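Local atomic coordinates of PTS system, IIA component (Streptococcus pneumoniae serotype 4, PDB entry 5T3U), a protein that probably relays phosphate as the IIA component of a mannose-family phosphotransferase system linked to fucose utilization in the pneumococcus. Residues Gly47-Ile50 / Val51-Glu54; Leu131-Val134 / Lys135-Leu138. All coordinates share one frame; numbering follows the deposited sequence.

Contact 1. Residues Gly47-Ile50 / Val51-Glu54; sequences GENI and VEFE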
loop_
_atom_site.group_PDB
_atom_site.type_symbol
_atom_site.label_atom_id
_atom_site.label_comp_id
_atom_site.label_asym_id
_atom_site.label_seq_id
_atom_site.Cartn_x
_atom_site.Cartn_y
_atom_site.Cartn_z
ATOM N N GLY A 47 -6.554 -11.731 -16.297
ATOM C CA GLY A 47 -7.048 -12.968 -16.914
ATOM C C GLY A 47 -7.901 -13.884 -16.014
ATOM O O GLY A 47 -8.459 -14.860 -16.512
ATOM N N GLU A 48 -7.980 -13.590 -14.705
ATOM C CA GLU A 48 -8.831 -14.340 -13.768
ATOM C C GLU A 48 -10.180 -13.658 -13.664
ATOM O O GLU A 48 -10.245 -12.426 -13.677
ATOM C CB GLU A 48 -8.209 -14.404 -12.355
ATOM C CG GLU A 48 -6.906 -15.172 -12.274
ATOM C CD GLU A 48 -6.390 -15.350 -10.832
ATOM O OE1 GLU A 48 -6.857 -14.626 -9.900
ATOM O OE2 GLU A 48 -5.513 -16.242 -10.643
ATOM N N ASN A 49 -11.260 -14.431 -13.564
ATOM C CA ASN A 49 -12.605 -13.836 -13.442
ATOM C C ASN A 49 -13.050 -13.821 -11.983
ATOM O O ASN A 49 -12.467 -14.515 -11.163
ATOM C CB ASN A 49 -13.621 -14.587 -14.321
ATOM C CG ASN A 49 -13.779 -16.015 -13.894
ATOM O OD1 ASN A 49 -14.374 -16.287 -12.848
ATOM N ND2 ASN A 49 -13.193 -16.934 -14.651
ATOM N N ILE A 50 -14.066 -13.029 -11.668
ATOM C CA ILE A 50 -14.544 -12.909 -10.299
ATOM C C ILE A 50 -15.296 -14.148 -9.792
ATOM O O ILE A 50 -15.615 -14.226 -8.595
ATOM C CB ILE A 50 -15.426 -11.634 -10.061
ATOM C CG1 ILE A 50 -16.617 -11.612 -11.020
ATOM C CG2 ILE A 50 -14.573 -10.342 -10.213
ATOM C CD1 ILE A 50 -17.584 -10.492 -10.783
ATOM N N VAL A 51 -15.562 -15.107 -10.685
ATOM C CA VAL A 51 -16.330 -16.305 -10.307
ATOM C C VAL A 51 -15.393 -17.249 -9.588
ATOM O O VAL A 51 -15.707 -17.686 -8.474
ATOM C CB VAL A 51 -17.074 -16.966 -11.528
ATOM C CG1 VAL A 51 -17.589 -18.382 -11.179
ATOM C CG2 VAL A 51 -18.189 -16.054 -12.019
ATOM N N GLU A 52 -14.225 -17.528 -10.180
ATOM C CA GLU A 52 -13.203 -18.336 -9.491
ATOM C C GLU A 52 -12.631 -17.611 -8.255
ATOM O O GLU A 52 -12.469 -18.207 -7.191
ATOM C CB GLU A 52 -12.084 -18.777 -10.449
ATOM C CG GLU A 52 -11.107 -17.656 -10.883
ATOM C CD GLU A 52 -10.358 -17.936 -12.206
ATOM O OE1 GLU A 52 -10.448 -17.114 -13.163
ATOM O OE2 GLU A 52 -9.677 -18.982 -12.295
ATOM N N PHE A 53 -12.352 -16.316 -8.396
ATOM C CA PHE A 53 -11.758 -15.514 -7.321
ATOM C C PHE A 53 -12.631 -15.505 -6.041
ATOM O O PHE A 53 -12.152 -15.680 -4.914
ATOM C CB PHE A 53 -11.509 -14.087 -7.840
ATOM C CG PHE A 53 -11.164 -13.090 -6.761
ATOM C CD1 PHE A 53 -12.137 -12.230 -6.263
ATOM C CD2 PHE A 53 -9.876 -13.032 -6.229
ATOM C CE1 PHE A 53 -11.832 -11.324 -5.251
ATOM C CE2 PHE A 53 -9.546 -12.104 -5.224
ATOM C CZ PHE A 53 -10.517 -11.251 -4.733
ATOM N N GLU A 54 -13.920 -15.267 -6.250
ATOM C CA GLU A 54 -14.950 -15.238 -5.225
ATOM C C GLU A 54 -14.879 -16.404 -4.220
ATOM O O GLU A 54 -14.959 -16.204 -3.006
ATOM C CB GLU A 54 -16.264 -15.278 -5.993
ATOM C CG GLU A 54 -17.475 -15.151 -5.247
ATOM C CD GLU A 54 -17.935 -16.463 -4.669
ATOM O OE1 GLU A 54 -18.205 -17.468 -5.406
ATOM O OE2 GLU A 54 -18.027 -16.442 -3.446
HETATM O O HOH W 1 -9.287 -18.120 -15.974
#

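Contact 2. Residues Leu131-Val134 / Lys135-Leu138; sequences LFNV and KQQL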
loop_
_atom_site.group_PDB
_atom_site.type_symbol
_atom_site.label_atom_id
_atom_site.label_comp_id
_atom_site.label_asym_id
_atom_site.label_seq_id
_atom_site.Cartn_x
_atom_site.Cartn_y
_atom_site.Cartn_z
ATOM N N LEU A 131 -0.104 8.296 6.256
ATOM C CA LEU A 131 0.016 8.725 4.873
ATOM C C LEU A 131 0.099 10.255 4.858
ATOM O O LEU A 131 -0.892 10.936 5.149
ATOM C CB LEU A 131 -1.188 8.246 4.065
ATOM C CG LEU A 131 -1.115 8.329 2.524
ATOM C CD1 LEU A 131 -2.238 7.497 1.883
ATOM C CD2 LEU A 131 -1.172 9.776 2.024
ATOM N N PHE A 132 1.277 10.803 4.545
ATOM C CA PHE A 132 1.422 12.241 4.583
ATOM C C PHE A 132 2.588 12.789 3.767
ATOM O O PHE A 132 3.554 12.092 3.501
ATOM C CB PHE A 132 1.527 12.750 6.047
ATOM C CG PHE A 132 2.750 12.246 6.797
ATOM C CD1 PHE A 132 2.709 11.032 7.486
ATOM C CD2 PHE A 132 3.924 13.007 6.842
ATOM C CE1 PHE A 132 3.837 10.581 8.232
ATOM C CE2 PHE A 132 5.039 12.570 7.562
ATOM C CZ PHE A 132 5.002 11.351 8.259
ATOM N N ASN A 133 2.497 14.072 3.427
ATOM C CA ASN A 133 3.562 14.763 2.705
ATOM C C ASN A 133 4.660 15.051 3.721
ATOM O O ASN A 133 4.443 15.803 4.683
ATOM C CB ASN A 133 2.980 16.038 2.095
ATOM C CG ASN A 133 4.012 16.913 1.395
ATOM O OD1 ASN A 133 5.172 17.009 1.806
ATOM N ND2 ASN A 133 3.573 17.587 0.335
ATOM N N VAL A 134 5.825 14.437 3.547
ATOM C CA VAL A 134 6.810 14.534 4.613
ATOM C C VAL A 134 7.511 15.900 4.766
ATOM O O VAL A 134 7.820 16.284 5.888
ATOM C CB VAL A 134 7.783 13.305 4.707
ATOM C CG1 VAL A 134 7.208 12.040 4.026
ATOM C CG2 VAL A 134 9.194 13.620 4.264
ATOM N N LYS A 135 7.713 16.639 3.668
ATOM C CA LYS A 135 8.340 17.970 3.747
ATOM C C LYS A 135 7.378 18.964 4.385
ATOM O O LYS A 135 7.772 19.752 5.239
ATOM C CB LYS A 135 8.776 18.461 2.361
ATOM C CG LYS A 135 9.928 17.684 1.748
ATOM C CD LYS A 135 10.283 18.278 0.372
ATOM C CE LYS A 135 11.650 17.796 -0.080
ATOM N NZ LYS A 135 12.089 18.390 -1.361
ATOM N N GLN A 136 6.104 18.891 3.994
ATOM C CA GLN A 136 5.067 19.722 4.597
ATOM C C GLN A 136 4.988 19.493 6.099
ATOM O O GLN A 136 4.918 20.440 6.865
ATOM C CB GLN A 136 3.709 19.455 3.966
ATOM C CG GLN A 136 2.603 20.428 4.391
ATOM C CD GLN A 136 1.184 19.952 3.988
ATOM O OE1 GLN A 136 1.010 19.228 3.003
ATOM N NE2 GLN A 136 0.173 20.367 4.756
ATOM N N GLN A 137 5.001 18.239 6.517
ATOM C CA GLN A 137 4.796 17.935 7.920
ATOM C C GLN A 137 6.035 18.193 8.760
ATOM O O GLN A 137 5.915 18.558 9.921
ATOM C CB GLN A 137 4.332 16.495 8.121
ATOM C CG GLN A 137 3.872 16.207 9.563
ATOM C CD GLN A 137 2.943 14.998 9.648
ATOM O OE1 GLN A 137 1.846 14.983 9.053
ATOM N NE2 GLN A 137 3.376 13.978 10.399
ATOM N N LEU A 138 7.216 17.983 8.181
ATOM C CA LEU A 138 8.463 18.179 8.916
ATOM C C LEU A 138 8.917 19.635 8.836
ATOM O O LEU A 138 9.847 20.045 9.546
ATOM C CB LEU A 138 9.550 17.187 8.457
ATOM C CG LEU A 138 9.464 15.759 9.050
ATOM C CD1 LEU A 138 8.116 15.007 8.801
ATOM C CD2 LEU A 138 10.620 14.889 8.577
#

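Contact 1. Residues Gly47-Ile50 / Val51-Glu54
Asn49 and Glu52 both place CG between their own backbone N and carbonyl carbon (chi1 63° and 73°), and these two torsions fold the side chains back onto each other's main chain. The result is a capping box at the start of helix 50-65, with Asn49 as the N-cap. Its OD1 takes two backbone N-H groups of the first turn. Val51 N lies 2.7 Å from Asn49 OD1, in the carbonyl plane and on a lone pair, although the hydrogen bond is noticeably bent. Glu52 N, 2.9 Å from Asn49 OD1, points in more directly but is tilted out of that plane. Glu52 completes the box: its chain runs extended beyond CG, and OE1 accepts from Asn49 N at 2.8 Å through the lone pair that faces away from OE2. The amide and carboxylate planes are 26° apart, while the two side chains cross at about a right angle. A water donates to the same Glu52 OE1 at 3.2 Å and, weakly, to Gly47 O, so the carboxylate is tied to the approaching loop as well. A carboxylate at this end of a helix is probably also favoured by the helix dipole. The first helical backbone bond, Phe53 N to Asn49 O, is weak at 3.3 Å. Glu48 turns its own carboxylate to Met45 N instead, and the OE2 atoms of Glu48 and Glu52 stay 5.3 Å apart. Phe53, the buried residue of the turn, packs on Leu42 and Leu44 of strand 39-44 and on Pro82 and Val85 of helix 81-90, while Glu54 forms a salt bridge with Arg89; the cap thus starts helix 50-65 after the loop that follows strand 39-44, outermost of the sheet within this chain, and beside helix 81-90.

Contact 2. Residues Leu131-Val134 / Lys135-Leu138
The amide of Gln137 lies flat over one face of the Phe132 ring, the two planes only 7° apart. NE2 sits 3.5 Å above the ring plane, over its centre, with CD and OE1 spread above the CD2 side; Gln137 CD is 3.6 Å from Phe132 CD2. Both torsions matter: Phe132 holds CG between its backbone N and carbonyl carbon (chi1 63°), setting the ring beneath the Gln137 amide, and Gln137 has CG anti to the backbone N (chi1 -170°) in an extended chain that reaches back across it. The amide is stacked on the ring, an amide-pi contact. Leu138 comes in at the ring edge instead, its CD1 4.1 Å from Phe132 CE2. Here a short strand, 132-133, passes straight into the C-terminal helix 134-138, and Phe132 and Asn133 pair in an antiparallel ladder with a strand of the second subunit, carrying the sheet over the dimer interface. Asn133 is the N-cap of that helix. Asn133 OD1 accepts from Gln136 N at 3.0 Å in a nearly straight hydrogen bond, yet the donor stands well above the carbonyl plane, off the lone pairs. The CB of Gln136 packs against this amide, 3.6 Å from Asn133 CG, and the two amides are steeply inclined to each other. Backbone bonds from Gln137 N to Asn133 O and from Leu138 N to Val134 O (2.9 Å) continue the turn. Lys135, extended beyond CG, carries NZ to the carbonyl oxygens of Val96 and Phe90 of the second subunit.

Overall arrangement
Contact 1 and contact 2 both begin a helix with an asparagine at the N-cap, but only residues 47-54 have the reciprocal glutamate of a capping box. Their centres are 38 Å apart, the nearest atoms about 22 Å, and nothing touches between them. Contact 1 lies on the surface, its centre about 19 Å from that of the chain, with no other chain of the assembly on it; a polyethylene glycol molecule, probably from the crystallisation liquor, rests about 4 Å from the side chain of Ile50. Contact 2 is farther out, about 25 Å from the chain centre, on the C-terminal arm that joins the second subunit.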